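Local coordinates for NUDIX hydrolase (Nitrosomonas europaea, PDB 2B0V), which probably hydrolyses phosphate-linked substrates such as nucleoside di- and triphosphates with the help of magnesium, as in other Nudix hydrolases of the NudJ subfamily, at residues A[13-18]-A[62-67]; A[40-43]-A[47-50]; A[68-73]-A[134-139]. All blocks are in the same frame, centred on the assembly; numbering follows the deposited sequence.

How the interactions relate
The three contacts are tied to one curved mixed sheet and to the helices packed on it. Interactions 1 and 2, with centres about 15 Å apart, touch where P66 CG meets I49 CG2 at 3.6 Å, joining strand 62-77 to helix 48-60. Interactions 1 and 3 share strand 62-77, and their centres are about 13 Å apart; V14 CG1 reaches Y136 CG at 3.6 Å, and E16 OE1 lies 2.7 Å from Y136 OH, a probable hydrogen bond. Interactions 2 and 3 stay apart, their nearest atoms about 6 Å from each other. Interaction 2 lies in the Nudix box, the family's catalytic motif. The bound sodium ion, about 11 Å from the S47 side chain, takes no part in it.

Interaction 1. Residues A[13-18]-A[62-67]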
loop_
_atom_site.group_PDB
_atom_site.type_symbol
_atom_site.label_atom_id
_atom_site.label_comp_id
_atom_site.label_asym_id
_atom_site.label_seq_id
_atom_site.Cartn_x
_atom_site.Cartn_y
_atom_site.Cartn_z
ATOM N N ALA A 13 0.669 0.200 2.198
ATOM C CA ALA A 13 0.298 0.662 3.528
ATOM C C ALA A 13 -1.107 0.269 3.871
ATOM O O ALA A 13 -2.039 0.556 3.088
ATOM C CB ALA A 13 0.416 2.218 3.588
ATOM N N VAL A 14 -1.257 -0.357 5.047
ATOM C CA VAL A 14 -2.541 -0.620 5.657
ATOM C C VAL A 14 -2.790 0.489 6.657
ATOM O O VAL A 14 -2.092 0.583 7.679
ATOM C CB VAL A 14 -2.612 -2.027 6.329
ATOM C CG1 VAL A 14 -3.954 -2.212 7.056
ATOM C CG2 VAL A 14 -2.430 -3.136 5.269
ATOM N N ILE A 15 -3.751 1.356 6.329
ATOM C CA ILE A 15 -4.053 2.528 7.164
ATOM C C ILE A 15 -5.499 2.395 7.628
ATOM O O ILE A 15 -6.413 2.565 6.836
ATOM C CB ILE A 15 -3.878 3.835 6.351
ATOM C CG1 ILE A 15 -2.414 3.980 5.889
ATOM C CG2 ILE A 15 -4.270 5.060 7.231
ATOM C CD1 ILE A 15 -2.264 4.839 4.620
ATOM N N GLU A 16 -5.685 2.084 8.909
ATOM C CA GLU A 16 -7.007 1.765 9.508
ATOM C C GLU A 16 -7.291 2.783 10.585
ATOM O O GLU A 16 -6.451 3.023 11.451
ATOM C CB GLU A 16 -6.976 0.362 10.144
ATOM C CG GLU A 16 -8.319 -0.141 10.712
ATOM C CD GLU A 16 -8.355 -0.054 12.231
ATOM O OE1 GLU A 16 -7.371 -0.515 12.873
ATOM O OE2 GLU A 16 -9.358 0.500 12.777
ATOM N N GLN A 17 -8.466 3.383 10.523
ATOM C CA GLN A 17 -8.893 4.373 11.492
ATOM C C GLN A 17 -10.367 4.102 11.714
ATOM O O GLN A 17 -11.165 4.139 10.765
ATOM C CB GLN A 17 -8.633 5.777 10.934
ATOM C CG GLN A 17 -8.786 6.930 11.911
ATOM C CD GLN A 17 -8.371 8.280 11.294
ATOM O OE1 GLN A 17 -7.418 8.370 10.496
ATOM N NE2 GLN A 17 -9.068 9.340 11.694
ATOM N N ASP A 18 -10.713 3.749 12.957
ATOM C CA ASP A 18 -12.089 3.405 13.328
ATOM C C ASP A 18 -12.764 2.376 12.380
ATOM O O ASP A 18 -13.906 2.583 11.931
ATOM C CB ASP A 18 -12.969 4.669 13.454
ATOM C CG ASP A 18 -12.361 5.757 14.372
ATOM O OD1 ASP A 18 -11.664 5.454 15.382
ATOM O OD2 ASP A 18 -12.611 6.949 14.084
ATOM N N HIS A 62 -2.033 12.305 1.934
ATOM C CA HIS A 62 -1.838 12.220 3.379
ATOM C C HIS A 62 -0.376 11.872 3.725
ATOM O O HIS A 62 0.207 11.026 3.074
ATOM C CB HIS A 62 -2.688 11.062 3.910
ATOM C CG HIS A 62 -4.161 11.259 3.793
ATOM N ND1 HIS A 62 -4.841 11.232 2.588
ATOM C CD2 HIS A 62 -5.094 11.495 4.746
ATOM C CE1 HIS A 62 -6.128 11.447 2.815
ATOM N NE2 HIS A 62 -6.308 11.560 4.117
ATOM N N SER A 63 0.172 12.472 4.756
ATOM C CA SER A 63 1.496 12.046 5.234
ATOM C C SER A 63 1.345 10.842 6.183
ATOM O O SER A 63 0.404 10.749 6.972
ATOM C CB SER A 63 2.216 13.225 5.915
ATOM O OG SER A 63 1.436 13.704 6.979
ATOM N N PHE A 64 2.318 9.926 6.111
ATOM C CA PHE A 64 2.234 8.662 6.836
ATOM C C PHE A 64 3.302 8.559 7.910
ATOM O O PHE A 64 4.452 9.006 7.716
ATOM C CB PHE A 64 2.430 7.556 5.809
ATOM C CG PHE A 64 2.276 6.119 6.335
ATOM C CD1 PHE A 64 1.092 5.677 6.897
ATOM C CD2 PHE A 64 3.318 5.201 6.179
ATOM C CE1 PHE A 64 0.948 4.300 7.296
ATOM C CE2 PHE A 64 3.166 3.845 6.590
ATOM C CZ PHE A 64 1.990 3.420 7.138
ATOM N N LEU A 65 2.906 7.964 9.042
ATOM C CA LEU A 65 3.821 7.592 10.113
ATOM C C LEU A 65 3.820 6.069 10.257
ATOM O O LEU A 65 2.899 5.510 10.845
ATOM C CB LEU A 65 3.342 8.230 11.425
ATOM C CG LEU A 65 4.296 8.311 12.613
ATOM C CD1 LEU A 65 5.327 9.415 12.404
ATOM C CD2 LEU A 65 3.481 8.617 13.884
ATOM N N PRO A 66 4.832 5.393 9.690
ATOM C CA PRO A 66 4.825 3.928 9.805
ATOM C C PRO A 66 5.011 3.503 11.247
ATOM O O PRO A 66 5.738 4.178 12.037
ATOM C CB PRO A 66 6.003 3.458 8.915
ATOM C CG PRO A 66 6.372 4.687 8.094
ATOM C CD PRO A 66 6.000 5.899 8.944
ATOM N N GLU A 67 4.329 2.426 11.614
ATOM C CA GLU A 67 4.414 1.925 12.993
ATOM C C GLU A 67 4.973 0.493 13.088
ATOM O O GLU A 67 5.749 0.189 13.984
ATOM C CB GLU A 67 3.054 2.013 13.655
ATOM C CG GLU A 67 2.552 3.489 13.745
ATOM C CD GLU A 67 1.170 3.612 14.362
ATOM O OE1 GLU A 67 0.213 2.971 13.882
ATOM O OE2 GLU A 67 1.034 4.388 15.326
#
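A13 and I15 meet the ring of F64 in a buried, wholly apolar contact between strand 8-17 and the start of strand 62-77. The segments are not hydrogen-bonded neighbours: the closest pair of CA atoms, those of A13 and P66, is 8.4 Å apart, and no hydrogen bond joins the two segments. Side chains therefore carry the contact. F64 extends its ring toward 13-18 with CG anti to the backbone N (chi1 -176°), which brings CZ and CE1 foremost. The methyl of A13 sits over one face of this ring, offset toward the rim, with A13 CB 4.1 Å from F64 CZ. On the opposite face lies the backbone two residues further along the same strand, P66 N standing 3.8 Å above the plane, again offset toward the rim. The ring is thus flanked by a methyl group on one side and the tertiary peptide nitrogen of P66 on the other.

Strand 82-96 explains the spacing, since it pairs in parallel with 8-17 and antiparallel with 62-77: V14 bonds through its backbone to F89, while S63 bonds to V94 and S95. F64 consequently reaches across a neighbouring strand of the mixed sheet that forms the heart of the Nudix fold. Helix 48-60 packs on this side, where A13 touches V56 and F64 touches S53.

I15 approaches the ring obliquely rather than squarely over a face. Its CG1 is anti to the carbonyl carbon (chi1 -62°), a setting that swings the longer branch toward F64, and CG1 comes 3.7 Å from F64 CE1. Further along the same branch, I15 CD1 is 4.1 Å from F64 CD1. Beyond the ring, the I15 side chain also packs on V93, L22 and W111.

Interaction 2. Residues A[40-43]-A[47-50]; sequences GHLE and SIIQ
L42 reaches the start of helix 48-60 with a single methyl, CD1, in a small surface contact inside the Nudix box, the loop-helix-loop signature of the family, which here spans residues 40-61. The leucine holds CG anti to its amide nitrogen (chi1 -178°), which carries CD1 across to the opening of the helix, and no hydrogen bond crosses between 40-43 and 47-50.

The helical side begins with S47, whose backbone rather than hydroxyl faces the leucine: L42 CD1 stands 4.0 Å from S47 O. I48 follows, giving L42 its apolar partner. L42 CD1 lies 4.1 Å from I48 CA and 4.2 Å from I48 CG1, so the methyl rests against both the backbone and the first branch carbon of the isoleucine. I48 in turn packs on V11, F87 and F89, joining the helix start to the sheet. I49 turns away from 40-43 and packs on F89, L144 and L147. A further tie between the two arms of the motif comes from R54, deeper in the helix, whose NH2 bonds to the carbonyl O of H41.

At Q50 the first turn closes on itself. S47 occupies the N-cap, and its hydroxyl oxygen accepts the first-turn N-H of Q50: Q50 N donates to S47 OG at 3.1 Å, with an N-H...O angle of 157°, a capping bond.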
loop_
_atom_site.group_PDB
_atom_site.type_symbol
_atom_site.label_atom_id
_atom_site.label_comp_id
_atom_site.label_asym_id
_atom_site.label_seq_id
_atom_site.Cartn_x
_atom_site.Cartn_y
_atom_site.Cartn_z
ATOM N N GLY A 40 3.341 0.986 -4.237
ATOM C CA GLY A 40 4.129 1.221 -5.450
ATOM C C GLY A 40 5.501 0.599 -5.374
ATOM O O GLY A 40 5.839 -0.065 -4.395
ATOM N N HIS A 41 6.295 0.835 -6.412
ATOM C CA HIS A 41 7.601 0.218 -6.502
ATOM C C HIS A 41 8.650 0.961 -5.688
ATOM O O HIS A 41 8.673 2.194 -5.683
ATOM C CB HIS A 41 8.046 0.237 -7.951
ATOM C CG HIS A 41 7.399 -0.816 -8.786
ATOM N ND1 HIS A 41 6.036 -0.880 -8.980
ATOM C CD2 HIS A 41 7.929 -1.846 -9.486
ATOM C CE1 HIS A 41 5.752 -1.901 -9.768
ATOM N NE2 HIS A 41 6.883 -2.504 -10.086
ATOM N N LEU A 42 9.540 0.223 -5.033
ATOM C CA LEU A 42 10.748 0.806 -4.459
ATOM C C LEU A 42 11.547 1.500 -5.564
ATOM O O LEU A 42 11.733 0.923 -6.646
ATOM C CB LEU A 42 11.609 -0.318 -3.857
ATOM C CG LEU A 42 12.897 0.173 -3.179
ATOM C CD1 LEU A 42 12.489 0.897 -1.894
ATOM C CD2 LEU A 42 13.725 -1.043 -2.838
ATOM N N GLU A 43 12.054 2.696 -5.277
ATOM C CA GLU A 43 12.913 3.479 -6.209
ATOM C C GLU A 43 14.347 3.503 -5.664
ATOM O O GLU A 43 14.551 3.305 -4.469
ATOM C CB GLU A 43 12.370 4.905 -6.345
ATOM C CG GLU A 43 10.985 4.927 -6.939
ATOM C CD GLU A 43 10.434 6.329 -7.051
ATOM O OE1 GLU A 43 11.102 7.278 -6.566
ATOM O OE2 GLU A 43 9.338 6.488 -7.636
ATOM N N SER A 47 15.026 3.973 1.566
ATOM C CA SER A 47 14.760 2.780 2.337
ATOM C C SER A 47 13.356 2.282 2.018
ATOM O O SER A 47 12.531 3.013 1.443
ATOM C CB SER A 47 14.836 3.064 3.824
ATOM O OG SER A 47 13.805 3.989 4.205
ATOM N N ILE A 48 13.093 1.044 2.407
ATOM C CA ILE A 48 11.779 0.476 2.146
ATOM C C ILE A 48 10.699 1.222 2.966
ATOM O O ILE A 48 9.637 1.541 2.462
ATOM C CB ILE A 48 11.789 -1.043 2.434
ATOM C CG1 ILE A 48 12.616 -1.716 1.353
ATOM C CG2 ILE A 48 10.361 -1.602 2.410
ATOM C CD1 ILE A 48 12.971 -3.161 1.590
ATOM N N ILE A 49 10.992 1.498 4.228
ATOM C CA ILE A 49 10.010 2.219 5.049
ATOM C C ILE A 49 9.696 3.612 4.468
ATOM O O ILE A 49 8.520 4.059 4.426
ATOM C CB ILE A 49 10.490 2.329 6.515
ATOM C CG1 ILE A 49 10.430 0.936 7.139
ATOM C CG2 ILE A 49 9.549 3.213 7.301
ATOM C CD1 ILE A 49 11.091 0.831 8.518
ATOM N N GLN A 50 10.742 4.315 4.046
ATOM C CA GLN A 50 10.517 5.635 3.434
ATOM C C GLN A 50 9.779 5.540 2.095
ATOM O O GLN A 50 8.955 6.424 1.794
ATOM C CB GLN A 50 11.809 6.444 3.335
ATOM C CG GLN A 50 12.355 6.854 4.737
ATOM C CD GLN A 50 11.395 7.780 5.471
ATOM O OE1 GLN A 50 10.565 7.355 6.279
ATOM N NE2 GLN A 50 11.477 9.062 5.162
#

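Interaction 3. Residues A[68-73]-A[134-139]; sequences VLTGIY and EDYHAG
The phenol of Y73 and the carboxylate of D135 approach from opposite directions and lie almost flat with each other, their planes only 9° apart. Y73 OH donates to D135 OD2 at 2.6 Å. The acceptor uses its anti lone pair, the one facing away from OD1, and OD2 sits at the edge of the ring in its plane, 3.2 Å from Y73 CE1. D135 CG is anti to the carbonyl carbon (chi1 -71°), which directs the carboxylate from the helix toward the strand.

The partner strand carries a classic beta bulge, T70 and G71 both facing T88. G71 suits this spot, as a CB there would collide with Y73 OH. With a phenylalanine in place of Y73 the hydroxyl donor is gone, and the D135 carboxylate would probably lose this in-plane mate and be freer to turn.

T70 and Y136 meet less directly: T70 CG2 comes to the ring's edge, near its plane, 4.0 Å from Y136 CD1. The far end of Y136 is bonded to E16, and R141 makes a cation-pi contact with its ring. Just beyond, helix 128-137 ends in a Schellman motif at G139, whose positive phi (86°) breaks the helix while two bonds return to its last turn.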
loop_
_atom_site.group_PDB
_atom_site.type_symbol
_atom_site.label_atom_id
_atom_site.label_comp_id
_atom_site.label_asym_id
_atom_site.label_seq_id
_atom_site.Cartn_x
_atom_site.Cartn_y
_atom_site.Cartn_z
ATOM N N VAL A 68 4.464 -0.397 12.219
ATOM C CA VAL A 68 4.836 -1.836 12.184
ATOM C C VAL A 68 4.876 -2.357 10.759
ATOM O O VAL A 68 4.231 -1.784 9.857
ATOM C CB VAL A 68 3.834 -2.731 12.961
ATOM C CG1 VAL A 68 3.854 -2.432 14.464
ATOM C CG2 VAL A 68 2.401 -2.649 12.391
ATOM N N LEU A 69 5.607 -3.463 10.597
ATOM C CA LEU A 69 5.525 -4.296 9.404
ATOM C C LEU A 69 4.385 -5.272 9.656
ATOM O O LEU A 69 4.280 -5.841 10.767
ATOM C CB LEU A 69 6.831 -5.060 9.262
ATOM C CG LEU A 69 6.967 -5.972 8.069
ATOM C CD1 LEU A 69 7.141 -5.103 6.810
ATOM C CD2 LEU A 69 8.208 -6.856 8.358
ATOM N N THR A 70 3.549 -5.487 8.650
ATOM C CA THR A 70 2.467 -6.458 8.815
ATOM C C THR A 70 2.680 -7.748 8.033
ATOM O O THR A 70 2.097 -8.781 8.402
ATOM C CB THR A 70 1.083 -5.885 8.452
ATOM O OG1 THR A 70 1.111 -5.410 7.099
ATOM C CG2 THR A 70 0.721 -4.737 9.390
ATOM N N GLY A 71 3.469 -7.699 6.958
ATOM C CA GLY A 71 3.772 -8.915 6.215
ATOM C C GLY A 71 4.594 -8.620 4.983
ATOM O O GLY A 71 4.664 -7.471 4.544
ATOM N N ILE A 72 5.271 -9.656 4.484
ATOM C CA ILE A 72 6.010 -9.551 3.217
ATOM C C ILE A 72 5.495 -10.636 2.296
ATOM O O ILE A 72 5.532 -11.806 2.659
ATOM C CB ILE A 72 7.515 -9.765 3.486
ATOM C CG1 ILE A 72 8.000 -8.729 4.517
ATOM C CG2 ILE A 72 8.330 -9.658 2.152
ATOM C CD1 ILE A 72 9.455 -8.995 5.027
ATOM N N TYR A 73 5.012 -10.225 1.132
ATOM C CA TYR A 73 4.283 -11.152 0.236
ATOM C C TYR A 73 5.045 -11.353 -1.030
ATOM O O TYR A 73 5.425 -10.381 -1.678
ATOM C CB TYR A 73 2.851 -10.594 -0.096
ATOM C CG TYR A 73 2.059 -10.323 1.175
ATOM C CD1 TYR A 73 1.258 -11.334 1.748
ATOM C CD2 TYR A 73 2.165 -9.100 1.845
ATOM C CE1 TYR A 73 0.552 -11.105 2.937
ATOM C CE2 TYR A 73 1.483 -8.884 3.055
ATOM C CZ TYR A 73 0.694 -9.909 3.592
ATOM O OH TYR A 73 0.033 -9.705 4.774
ATOM N N GLU A 134 -6.544 -8.814 5.938
ATOM C CA GLU A 134 -6.801 -9.980 6.793
ATOM C C GLU A 134 -5.687 -10.204 7.801
ATOM O O GLU A 134 -5.954 -10.360 8.983
ATOM C CB GLU A 134 -7.028 -11.227 5.938
ATOM C CG GLU A 134 -8.338 -11.078 5.119
ATOM C CD GLU A 134 -8.559 -12.214 4.126
ATOM O OE1 GLU A 134 -7.578 -12.843 3.665
ATOM O OE2 GLU A 134 -9.734 -12.447 3.786
ATOM N N ASP A 135 -4.444 -10.140 7.328
ATOM C CA ASP A 135 -3.288 -10.364 8.172
ATOM C C ASP A 135 -3.194 -9.257 9.233
ATOM O O ASP A 135 -2.957 -9.539 10.407
ATOM C CB ASP A 135 -2.041 -10.467 7.302
ATOM C CG ASP A 135 -2.011 -11.759 6.486
ATOM O OD1 ASP A 135 -2.782 -12.683 6.824
ATOM O OD2 ASP A 135 -1.195 -11.876 5.539
ATOM N N TYR A 136 -3.445 -8.014 8.832
ATOM C CA TYR A 136 -3.449 -6.891 9.760
ATOM C C TYR A 136 -4.532 -7.105 10.833
ATOM O O TYR A 136 -4.283 -6.927 12.047
ATOM C CB TYR A 136 -3.734 -5.591 9.004
ATOM C CG TYR A 136 -4.018 -4.422 9.916
ATOM C CD1 TYR A 136 -2.987 -3.764 10.584
ATOM C CD2 TYR A 136 -5.328 -3.987 10.114
ATOM C CE1 TYR A 136 -3.247 -2.718 11.428
ATOM C CE2 TYR A 136 -5.608 -2.914 10.968
ATOM C CZ TYR A 136 -4.559 -2.284 11.613
ATOM O OH TYR A 136 -4.842 -1.234 12.463
ATOM N N HIS A 137 -5.715 -7.506 10.383
ATOM C CA HIS A 137 -6.842 -7.749 11.294
ATOM C C HIS A 137 -6.550 -8.909 12.236
ATOM O O HIS A 137 -6.997 -8.900 13.389
ATOM C CB HIS A 137 -8.137 -8.021 10.518
ATOM C CG HIS A 137 -9.368 -8.006 11.374
ATOM N ND1 HIS A 137 -10.115 -6.866 11.577
ATOM C CD2 HIS A 137 -9.971 -8.986 12.088
ATOM C CE1 HIS A 137 -11.137 -7.145 12.371
ATOM N NE2 HIS A 137 -11.075 -8.426 12.692
ATOM N N ALA A 138 -5.810 -9.901 11.746
ATOM C CA ALA A 138 -5.397 -11.068 12.532
ATOM C C ALA A 138 -4.306 -10.753 13.557
ATOM O O ALA A 138 -3.802 -11.664 14.232
ATOM C CB ALA A 138 -4.938 -12.207 11.603
ATOM N N GLY A 139 -3.924 -9.486 13.685
ATOM C CA GLY A 139 -2.993 -9.098 14.737
ATOM C C GLY A 139 -1.544 -9.272 14.342
ATOM O O GLY A 139 -0.640 -9.328 15.207
#